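Local atomic coordinates of alpha-glucosidase ([Eubacterium] rectale, PDB entry 6PNR), a protein that probably hydrolyses alpha-linked sulfoquinovosides as a family 31 glycoside hydrolase, here holding an aza-sugar inhibitor that carries a sulfonate. Residues N176-H181 against I209-A214; I270-W275 against I313-Y318; V614-D619 against G633-S638. All coordinates share one frame; numbering follows the deposited sequence.

From the N terminus the chain first builds beta sheets, and contact 1 closes a 27-residue loop there by pairing 176-181 with 209-214, neighbouring strands in an antiparallel sheet of eight. Contact 2 opens only after contact 1 has closed: 270-275 and 313-318 bracket the helix 301-310 and join successive parallel strands of the catalytic TIM barrel, where the inhibitor sits. Contact 3, 614-619 with 633-638, closes a short 13-residue excursion in the C-terminal family region. The three follow one another in series, without nesting or crossing. Contacts 1 and 2 lie on opposite sides of the chain's centre, their own centres about 40 Å apart.

Contact 1: N176-H181 against I209-A214; sequences NKYYLH and IRIECA
Strands 178-181 and 209-213 run antiparallel in a sheet of eight strands, their axes approaching to 4.7 Å with 167° between N-to-C directions. Backbone bonds alternate along the pairing: Tyr179 and Glu212 exchange two, as do His181 and Arg210, and Ala214 N adds one to Lys177 O just beyond the strand.

On one face, Leu180 is flanked by Ile209 and Ile211; its CG lies 3.8 Å from Ile209 CG2, and its CD1 meets Ile211 CD1. Farther along the same face the Tyr178 ring runs beside Ile211, with CD1 facing CG2. Ile19 of strand 17-22 and Val106 of strand 101-107 pack against this face, making it part of the interior of the beta-rich N-terminal region.

The other face carries a hydrogen-bonded trio of Tyr179, Arg210 and Glu212. A chi1 of 81° lays the Tyr179 ring alongside Glu212, CE2 coming to 3.4 Å from Glu212 CB. Arg210 stretches out from CG to NE, and its guanidinium also makes a cation-pi contact with Tyr227 of helix 217-228. The Tyr179 hydroxyl links both: it accepts from Arg210 NE in the guanidinium plane at 3.1 Å and donates to Glu212 OE1 at 2.7 Å. Glu212 OE1 also receives Arg210 NH2 at 3.2 Å, a salt bridge within the strand that comes from above the carboxylate plane, so this oxygen accepts from two donors.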
loop_
_atom_site.group_PDB
_atom_site.type_symbol
_atom_site.label_atom_id
_atom_site.label_comp_id
_atom_site.label_asym_id
_atom_site.label_seq_id
_atom_site.Cartn_x
_atom_site.Cartn_y
_atom_site.Cartn_z
ATOM N N ASN A 176 28.532 13.383 -7.776
ATOM C CA ASN A 176 29.927 13.117 -8.132
ATOM C C ASN A 176 30.212 13.404 -9.604
ATOM O O ASN A 176 31.316 13.090 -10.061
ATOM C CB ASN A 176 30.294 11.664 -7.814
ATOM C CG ASN A 176 30.224 11.358 -6.337
ATOM O OD1 ASN A 176 30.391 12.243 -5.502
ATOM N ND2 ASN A 176 29.962 10.101 -6.006
ATOM N N LYS A 177 29.233 13.952 -10.331
ATOM C CA LYS A 177 29.407 14.398 -11.718
ATOM C C LYS A 177 29.720 13.228 -12.650
ATOM O O LYS A 177 30.673 13.254 -13.430
ATOM C CB LYS A 177 30.465 15.492 -11.824
ATOM C CG LYS A 177 29.958 16.847 -11.354
ATOM C CD LYS A 177 31.003 17.928 -11.530
ATOM C CE LYS A 177 30.715 19.108 -10.627
ATOM N NZ LYS A 177 31.670 20.223 -10.842
ATOM N N TYR A 178 28.895 12.191 -12.550
ATOM C CA TYR A 178 28.809 11.135 -13.544
ATOM C C TYR A 178 27.333 10.844 -13.792
ATOM O O TYR A 178 26.468 11.173 -12.972
ATOM C CB TYR A 178 29.548 9.855 -13.098
ATOM C CG TYR A 178 28.907 9.097 -11.929
ATOM C CD1 TYR A 178 27.843 8.224 -12.137
ATOM C CD2 TYR A 178 29.384 9.236 -10.625
ATOM C CE1 TYR A 178 27.258 7.540 -11.094
ATOM C CE2 TYR A 178 28.807 8.549 -9.572
ATOM C CZ TYR A 178 27.739 7.702 -9.812
ATOM O OH TYR A 178 27.140 7.002 -8.782
ATOM N N TYR A 179 27.047 10.241 -14.939
ATOM C CA TYR A 179 25.768 9.586 -15.158
ATOM C C TYR A 179 26.024 8.104 -15.357
ATOM O O TYR A 179 27.104 7.699 -15.804
ATOM C CB TYR A 179 24.991 10.167 -16.363
ATOM C CG TYR A 179 25.401 9.667 -17.735
ATOM C CD1 TYR A 179 24.826 8.525 -18.293
ATOM C CD2 TYR A 179 26.318 10.371 -18.496
ATOM C CE1 TYR A 179 25.191 8.087 -19.561
ATOM C CE2 TYR A 179 26.681 9.946 -19.760
ATOM C CZ TYR A 179 26.133 8.804 -20.282
ATOM O OH TYR A 179 26.516 8.394 -21.543
ATOM N N LEU A 180 25.029 7.300 -15.004
ATOM C CA LEU A 180 25.094 5.858 -15.143
ATOM C C LEU A 180 23.826 5.407 -15.843
ATOM O O LEU A 180 22.723 5.813 -15.457
ATOM C CB LEU A 180 25.240 5.163 -13.774
ATOM C CG LEU A 180 25.358 3.634 -13.703
ATOM C CD1 LEU A 180 26.016 3.235 -12.396
ATOM C CD2 LEU A 180 24.016 2.941 -13.828
ATOM N N HIS A 181 23.982 4.570 -16.855
ATOM C CA HIS A 181 22.874 4.035 -17.627
ATOM C C HIS A 181 22.935 2.518 -17.595
ATOM O O HIS A 181 24.009 1.935 -17.789
ATOM C CB HIS A 181 22.921 4.510 -19.084
ATOM C CG HIS A 181 21.838 3.919 -19.927
ATOM N ND1 HIS A 181 20.501 4.119 -19.655
ATOM C CD2 HIS A 181 21.887 3.104 -21.010
ATOM C CE1 HIS A 181 19.770 3.464 -20.544
ATOM N NE2 HIS A 181 20.588 2.845 -21.380
ATOM N N ILE A 209 26.297 -1.907 -18.391
ATOM C CA ILE A 209 26.157 -0.693 -17.603
ATOM C C ILE A 209 27.209 0.286 -18.097
ATOM O O ILE A 209 28.367 -0.095 -18.318
ATOM C CB ILE A 209 26.282 -0.967 -16.093
ATOM C CG1 ILE A 209 25.031 -1.725 -15.607
ATOM C CG2 ILE A 209 26.492 0.348 -15.314
ATOM C CD1 ILE A 209 25.041 -2.129 -14.136
ATOM N N ARG A 210 26.791 1.531 -18.305
ATOM C CA ARG A 210 27.613 2.586 -18.871
ATOM C C ARG A 210 27.754 3.699 -17.844
ATOM O O ARG A 210 26.764 4.104 -17.222
ATOM C CB ARG A 210 26.976 3.106 -20.161
ATOM C CG ARG A 210 27.727 4.202 -20.844
ATOM C CD ARG A 210 26.968 4.657 -22.075
ATOM N NE ARG A 210 27.647 5.777 -22.693
ATOM C CZ ARG A 210 28.500 5.654 -23.705
ATOM N NH1 ARG A 210 28.743 4.450 -24.219
ATOM N NH2 ARG A 210 29.092 6.733 -24.206
ATOM N N ILE A 211 28.981 4.160 -17.634
ATOM C CA ILE A 211 29.270 5.217 -16.671
ATOM C C ILE A 211 30.155 6.246 -17.356
ATOM O O ILE A 211 31.183 5.895 -17.942
ATOM C CB ILE A 211 29.967 4.680 -15.409
ATOM C CG1 ILE A 211 29.198 3.502 -14.810
ATOM C CG2 ILE A 211 30.132 5.800 -14.399
ATOM C CD1 ILE A 211 29.835 2.940 -13.534
ATOM N N GLU A 212 29.770 7.513 -17.276
ATOM C CA GLU A 212 30.510 8.551 -17.972
ATOM C C GLU A 212 30.566 9.795 -17.099
ATOM O O GLU A 212 29.540 10.215 -16.556
ATOM C CB GLU A 212 29.851 8.828 -19.328
ATOM C CG GLU A 212 30.591 9.774 -20.222
ATOM C CD GLU A 212 30.215 9.610 -21.699
ATOM O OE1 GLU A 212 29.149 9.018 -22.014
ATOM O OE2 GLU A 212 31.008 10.068 -22.544
ATOM N N CYS A 213 31.756 10.380 -16.954
ATOM C CA CYS A 213 31.951 11.521 -16.064
ATOM C C CYS A 213 32.264 12.788 -16.856
ATOM O O CYS A 213 32.497 12.767 -18.063
ATOM C CB CYS A 213 33.060 11.234 -15.034
ATOM S SG CYS A 213 34.784 11.211 -15.704
ATOM N N ALA A 214 32.249 13.917 -16.154
ATOM C CA ALA A 214 32.538 15.190 -16.792
ATOM C C ALA A 214 32.812 16.227 -15.715
ATOM O O ALA A 214 32.402 16.076 -14.559
ATOM C CB ALA A 214 31.395 15.651 -17.711
#

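Contact 2: I270-W275 against I313-Y318; sequences IWCQDW and IKFLGY. With 9VH ([(3~{S},4~{R},5~{R})-4,5-bis(oxidanyl)piperidin-3-yl]methanesulfonic acid), chain C.
Trp271 turns its indole CG away from its own backbone N (chi1 169°), carrying NE1 to Gly317 O, whereas Trp275 CG, set between its backbone N and carbonyl carbon at chi1 77°, directs its ring to Tyr318. The segments lie on neighbouring parallel strands of the TIM barrel, 267-271 and 314-319, joined through helix 301-310 in a beta-alpha-beta connection. Their backbones are paired by Ile270 N to Lys314 O, Leu316 N to Ile270 O and Cys272 N to Leu316 O.

The two indoles extend this pairing with side-chain donors. Trp271 NE1 reaches Gly317 O at 2.9 Å; the acceptor lies in the indole plane, but the N-H is bent (131°) and stands above the carbonyl plane. Trp275 NE1 meets Tyr318 O at 2.8 Å on a lone pair in the carbonyl plane, and its ring lays one face over Gly317 CA.

Phe315 fills the apolar side. Its CD2 touches Ile270 CG2 at 3.7 Å, its edge meets Trp275 CB, and Cys272 SG sits obliquely 4.8 Å from the ring centroid. Helices 250-262 and 301-310 cover this packing.

At the C-terminal strand ends, Gln273 OE1 accepts the inhibitor's O5 hydroxyl at 2.6 Å, while Gln247 holds NE2. Tyr318 OH lies 4.0 Å from inhibitor C1 and is hydrogen-bonded to Asp390 and Asn320. With OE1 and NE2 both engaged, the Gln273 amide is probably held in this orientation, consistent with OE1 serving as an acceptor for a hydroxyl of the bound ligand.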
loop_
_atom_site.group_PDB
_atom_site.type_symbol
_atom_site.label_atom_id
_atom_site.label_comp_id
_atom_site.label_asym_id
_atom_site.label_seq_id
_atom_site.Cartn_x
_atom_site.Cartn_y
_atom_site.Cartn_z
ATOM N N ILE A 270 -3.860 25.930 -34.501
ATOM C CA ILE A 270 -5.067 25.370 -33.893
ATOM C C ILE A 270 -4.859 23.866 -33.775
ATOM O O ILE A 270 -4.555 23.191 -34.766
ATOM C CB ILE A 270 -6.325 25.723 -34.709
ATOM C CG1 ILE A 270 -7.579 25.158 -34.042
ATOM C CG2 ILE A 270 -6.210 25.232 -36.161
ATOM C CD1 ILE A 270 -8.858 25.439 -34.816
ATOM N N TRP A 271 -4.970 23.345 -32.553
ATOM C CA TRP A 271 -4.769 21.929 -32.271
ATOM C C TRP A 271 -6.140 21.322 -31.998
ATOM O O TRP A 271 -6.735 21.585 -30.946
ATOM C CB TRP A 271 -3.824 21.729 -31.076
ATOM C CG TRP A 271 -3.797 20.323 -30.591
ATOM C CD1 TRP A 271 -3.516 19.204 -31.325
ATOM C CD2 TRP A 271 -4.073 19.876 -29.263
ATOM N NE1 TRP A 271 -3.600 18.084 -30.527
ATOM C CE2 TRP A 271 -3.946 18.472 -29.258
ATOM C CE3 TRP A 271 -4.424 20.530 -28.074
ATOM C CZ2 TRP A 271 -4.162 17.706 -28.113
ATOM C CZ3 TRP A 271 -4.639 19.762 -26.935
ATOM C CH2 TRP A 271 -4.512 18.371 -26.966
ATOM N N CYS A 272 -6.661 20.543 -32.957
ATOM C CA CYS A 272 -7.958 19.879 -32.814
ATOM C C CYS A 272 -7.708 18.395 -32.626
ATOM O O CYS A 272 -7.565 17.656 -33.604
ATOM C CB CYS A 272 -8.860 20.116 -34.022
ATOM S SG CYS A 272 -9.278 21.829 -34.289
ATOM N N GLN A 273 -7.687 17.944 -31.369
ATOM C CA GLN A 273 -7.428 16.528 -31.141
ATOM C C GLN A 273 -8.548 15.644 -31.667
ATOM O O GLN A 273 -8.309 14.461 -31.931
ATOM C CB GLN A 273 -7.199 16.246 -29.651
ATOM C CG GLN A 273 -8.402 16.492 -28.748
ATOM C CD GLN A 273 -8.211 15.862 -27.362
ATOM O OE1 GLN A 273 -7.103 15.449 -27.001
ATOM N NE2 GLN A 273 -9.282 15.788 -26.590
ATOM N N ASP A 274 -9.760 16.183 -31.827
ATOM C CA ASP A 274 -10.872 15.421 -32.391
ATOM C C ASP A 274 -10.946 15.547 -33.914
ATOM O O ASP A 274 -12.008 15.300 -34.500
ATOM C CB ASP A 274 -12.205 15.843 -31.750
ATOM C CG ASP A 274 -12.633 17.256 -32.135
ATOM O OD1 ASP A 274 -11.806 18.007 -32.693
ATOM O OD2 ASP A 274 -13.805 17.627 -31.879
ATOM N N TRP A 275 -9.835 15.917 -34.561
ATOM C CA TRP A 275 -9.793 15.962 -36.019
ATOM C C TRP A 275 -10.300 14.658 -36.622
ATOM O O TRP A 275 -10.850 14.650 -37.732
ATOM C CB TRP A 275 -8.354 16.250 -36.498
ATOM C CG TRP A 275 -7.471 15.026 -36.400
ATOM C CD1 TRP A 275 -7.010 14.436 -35.253
ATOM C CD2 TRP A 275 -6.981 14.218 -37.491
ATOM N NE1 TRP A 275 -6.263 13.319 -35.562
ATOM C CE2 TRP A 275 -6.238 13.161 -36.925
ATOM C CE3 TRP A 275 -7.097 14.293 -38.889
ATOM C CZ2 TRP A 275 -5.603 12.187 -37.711
ATOM C CZ3 TRP A 275 -6.476 13.321 -39.668
ATOM C CH2 TRP A 275 -5.736 12.285 -39.077
ATOM N N ILE A 313 -1.470 30.387 -39.928
ATOM C CA ILE A 313 -1.874 29.554 -38.798
ATOM C C ILE A 313 -1.752 28.092 -39.197
ATOM O O ILE A 313 -2.262 27.686 -40.249
ATOM C CB ILE A 313 -3.306 29.887 -38.335
ATOM C CG1 ILE A 313 -3.343 31.326 -37.826
ATOM C CG2 ILE A 313 -3.779 28.922 -37.233
ATOM C CD1 ILE A 313 -4.714 31.878 -37.691
ATOM N N LYS A 314 -1.096 27.297 -38.350
ATOM C CA LYS A 314 -0.942 25.877 -38.650
ATOM C C LYS A 314 -2.088 25.063 -38.042
ATOM O O LYS A 314 -2.813 25.530 -37.158
ATOM C CB LYS A 314 0.409 25.369 -38.137
ATOM C CG LYS A 314 1.658 26.140 -38.695
ATOM C CD LYS A 314 1.647 26.233 -40.220
ATOM C CE LYS A 314 2.943 26.882 -40.752
ATOM N NZ LYS A 314 2.899 27.048 -42.241
ATOM N N PHE A 315 -2.253 23.829 -38.534
ATOM C CA PHE A 315 -3.244 22.902 -37.997
ATOM C C PHE A 315 -2.509 21.712 -37.395
ATOM O O PHE A 315 -1.602 21.161 -38.028
ATOM C CB PHE A 315 -4.229 22.435 -39.074
ATOM C CG PHE A 315 -5.393 21.630 -38.533
ATOM C CD1 PHE A 315 -5.250 20.272 -38.249
ATOM C CD2 PHE A 315 -6.627 22.228 -38.312
ATOM C CE1 PHE A 315 -6.317 19.525 -37.745
ATOM C CE2 PHE A 315 -7.697 21.483 -37.815
ATOM C CZ PHE A 315 -7.537 20.134 -37.533
ATOM N N LEU A 316 -2.887 21.329 -36.174
ATOM C CA LEU A 316 -2.268 20.213 -35.467
ATOM C C LEU A 316 -3.315 19.176 -35.078
ATOM O O LEU A 316 -4.458 19.511 -34.759
ATOM C CB LEU A 316 -1.504 20.674 -34.206
ATOM C CG LEU A 316 -0.310 21.620 -34.442
ATOM C CD1 LEU A 316 -0.746 23.091 -34.585
ATOM C CD2 LEU A 316 0.737 21.461 -33.352
ATOM N N GLY A 317 -2.903 17.911 -35.092
ATOM C CA GLY A 317 -3.812 16.797 -34.874
ATOM C C GLY A 317 -3.401 15.886 -33.729
ATOM O O GLY A 317 -2.809 16.337 -32.740
ATOM N N TYR A 318 -3.676 14.593 -33.875
ATOM C CA TYR A 318 -3.495 13.623 -32.803
ATOM C C TYR A 318 -3.431 12.233 -33.418
ATOM O O TYR A 318 -4.263 11.908 -34.265
ATOM C CB TYR A 318 -4.668 13.715 -31.793
ATOM C CG TYR A 318 -4.636 12.662 -30.702
ATOM C CD1 TYR A 318 -4.995 11.337 -30.967
ATOM C CD2 TYR A 318 -4.269 12.990 -29.401
ATOM C CE1 TYR A 318 -4.952 10.377 -29.998
ATOM C CE2 TYR A 318 -4.241 12.026 -28.409
ATOM C CZ TYR A 318 -4.571 10.714 -28.721
ATOM O OH TYR A 318 -4.558 9.720 -27.759
HETATM O O1 9VH C . -9.414 10.965 -24.469
HETATM S S1 9VH C . -8.436 10.394 -25.379
HETATM O O2 9VH C . -7.759 9.284 -24.754
HETATM O O3 9VH C . -9.025 10.096 -26.661
HETATM C C1 9VH C . -7.251 11.687 -25.632
HETATM C C2 9VH C . -6.456 12.078 -24.379
HETATM C C3 9VH C . -5.434 10.984 -24.109
HETATM N N1 9VH C . -4.374 11.276 -23.144
HETATM C C4 9VH C . -3.705 12.546 -23.422
HETATM C C5 9VH C . -4.724 13.673 -23.475
HETATM O O4 9VH C . -4.029 14.889 -23.739
HETATM C C6 9VH C . -5.739 13.412 -24.580
HETATM O O5 9VH C . -6.689 14.471 -24.645
#

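Contact 3: V614-D619 against G633-S638; sequences VYLPQD and GEITVS
Gly633 N donates to Leu616 O at 2.7 Å, nearly straight at 171°, the shortest polar bond between the segments. Leu616 N returns a bond to Gly633 O, which it meets from above the carbonyl plane, completing an antiparallel hydrogen-bonded pair. Val614 and Ile635 form a second such pair, with 2.8 Å both for Val614 N to Ile635 O and for Ile635 N to Val614 O. Tyr615 and Glu634 make the non-hydrogen-bonded pair between them. The result is a two-stranded antiparallel sheet in the C-terminal family region, strongly twisted: the N-to-C directions differ by 141°.

The side chains divide by face. On the apolar face a chi1 of 71° swings Ile635 CG1 toward Val614, to 4.0 Å from Val614 CB; the Ile635 CD1 extends farther, to 3.7 Å from Leu616 CD1, where the two chains cross at a slant. Val637 CG2 touches Val614 CG2 more loosely, at 4.3 Å. Phe647 of strand 646-649 packs on all four of these residues, joining the small sheet to the neighbouring six-stranded one.

On the reverse face the Tyr615 ring lies beside the Gly633 backbone, with CD1 3.9 Å from Gly633 C, and its hydroxyl is hydrogen-bonded to Asp583. Four short, nearly linear N-H bonds thus satisfy the paired backbone groups, while the Val614, Leu616 and Ile635 side chains, covered by Phe647, make that face of the two strands apolar.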
loop_
_atom_site.group_PDB
_atom_site.type_symbol
_atom_site.label_atom_id
_atom_site.label_comp_id
_atom_site.label_asym_id
_atom_site.label_seq_id
_atom_site.Cartn_x
_atom_site.Cartn_y
_atom_site.Cartn_z
ATOM N N VAL A 614 11.299 33.588 -3.207
ATOM C CA VAL A 614 12.215 33.136 -4.250
ATOM C C VAL A 614 13.602 32.999 -3.647
ATOM O O VAL A 614 14.035 33.859 -2.873
ATOM C CB VAL A 614 12.247 34.124 -5.438
ATOM C CG1 VAL A 614 13.214 33.651 -6.525
ATOM C CG2 VAL A 614 10.841 34.354 -5.997
ATOM N N TYR A 615 14.303 31.928 -3.996
ATOM C CA TYR A 615 15.728 31.839 -3.723
ATOM C C TYR A 615 16.496 32.146 -5.003
ATOM O O TYR A 615 16.344 31.440 -6.005
ATOM C CB TYR A 615 16.138 30.468 -3.187
ATOM C CG TYR A 615 17.648 30.378 -3.086
ATOM C CD1 TYR A 615 18.316 30.898 -1.983
ATOM C CD2 TYR A 615 18.411 29.820 -4.110
ATOM C CE1 TYR A 615 19.697 30.848 -1.888
ATOM C CE2 TYR A 615 19.800 29.767 -4.026
ATOM C CZ TYR A 615 20.433 30.282 -2.906
ATOM O OH TYR A 615 21.805 30.241 -2.798
ATOM N N LEU A 616 17.339 33.184 -4.961
ATOM C CA LEU A 616 18.220 33.501 -6.078
ATOM C C LEU A 616 19.651 33.096 -5.752
ATOM O O LEU A 616 20.148 33.424 -4.667
ATOM C CB LEU A 616 18.178 34.997 -6.409
ATOM C CG LEU A 616 16.889 35.585 -6.963
ATOM C CD1 LEU A 616 17.059 37.080 -7.163
ATOM C CD2 LEU A 616 16.518 34.903 -8.268
ATOM N N PRO A 617 20.334 32.381 -6.642
ATOM C CA PRO A 617 21.777 32.175 -6.472
ATOM C C PRO A 617 22.521 33.502 -6.544
ATOM O O PRO A 617 22.006 34.500 -7.050
ATOM C CB PRO A 617 22.154 31.267 -7.650
ATOM C CG PRO A 617 20.845 30.647 -8.101
ATOM C CD PRO A 617 19.798 31.674 -7.819
ATOM N N GLN A 618 23.758 33.497 -6.035
ATOM C CA GLN A 618 24.609 34.686 -6.030
ATOM C C GLN A 618 24.942 35.148 -7.442
ATOM O O GLN A 618 25.708 34.488 -8.152
ATOM C CB GLN A 618 25.915 34.424 -5.265
ATOM C CG GLN A 618 25.736 34.182 -3.777
ATOM C CD GLN A 618 25.287 35.427 -3.027
ATOM O OE1 GLN A 618 25.825 36.521 -3.232
ATOM N NE2 GLN A 618 24.292 35.265 -2.155
ATOM N N ASP A 619 24.393 36.288 -7.844
ATOM C CA ASP A 619 24.586 36.832 -9.185
ATOM C C ASP A 619 23.895 38.185 -9.206
ATOM O O ASP A 619 23.225 38.568 -8.243
ATOM C CB ASP A 619 24.029 35.895 -10.260
ATOM C CG ASP A 619 24.767 36.008 -11.573
ATOM O OD1 ASP A 619 25.283 37.103 -11.871
ATOM O OD2 ASP A 619 24.832 34.997 -12.304
ATOM N N GLY A 633 20.267 35.214 -2.623
ATOM C CA GLY A 633 19.656 34.863 -1.352
ATOM C C GLY A 633 18.144 34.752 -1.457
ATOM O O GLY A 633 17.551 34.834 -2.536
ATOM N N GLU A 634 17.517 34.561 -0.299
ATOM C CA GLU A 634 16.063 34.464 -0.230
ATOM C C GLU A 634 15.440 35.858 -0.292
ATOM O O GLU A 634 15.838 36.761 0.453
ATOM C CB GLU A 634 15.636 33.734 1.046
ATOM C CG GLU A 634 14.144 33.377 1.091
ATOM C CD GLU A 634 13.771 32.485 2.279
ATOM O OE1 GLU A 634 14.656 32.209 3.128
ATOM O OE2 GLU A 634 12.590 32.062 2.353
ATOM N N ILE A 635 14.473 36.035 -1.198
ATOM C CA ILE A 635 13.705 37.269 -1.321
ATOM C C ILE A 635 12.218 36.933 -1.440
ATOM O O ILE A 635 11.822 35.774 -1.578
ATOM C CB ILE A 635 14.146 38.127 -2.523
ATOM C CG1 ILE A 635 13.730 37.481 -3.843
ATOM C CG2 ILE A 635 15.652 38.339 -2.518
ATOM C CD1 ILE A 635 14.239 38.251 -5.070
ATOM N N THR A 636 11.398 37.982 -1.376
ATOM C CA THR A 636 9.961 37.906 -1.614
ATOM C C THR A 636 9.588 39.049 -2.543
ATOM O O THR A 636 9.933 40.202 -2.271
ATOM C CB THR A 636 9.149 38.002 -0.310
ATOM O OG1 THR A 636 9.298 36.796 0.453
ATOM C CG2 THR A 636 7.671 38.226 -0.613
ATOM N N VAL A 637 8.888 38.735 -3.638
ATOM C CA VAL A 637 8.518 39.732 -4.633
ATOM C C VAL A 637 7.003 39.765 -4.767
ATOM O O VAL A 637 6.316 38.772 -4.512
ATOM C CB VAL A 637 9.171 39.451 -6.004
ATOM C CG1 VAL A 637 10.694 39.508 -5.892
ATOM C CG2 VAL A 637 8.713 38.098 -6.546
ATOM N N SER A 638 6.481 40.922 -5.171
ATOM C CA SER A 638 5.082 40.975 -5.558
ATOM C C SER A 638 4.863 40.037 -6.737
ATOM O O SER A 638 5.685 39.968 -7.655
ATOM C CB SER A 638 4.667 42.398 -5.927
ATOM O OG SER A 638 3.305 42.416 -6.304
#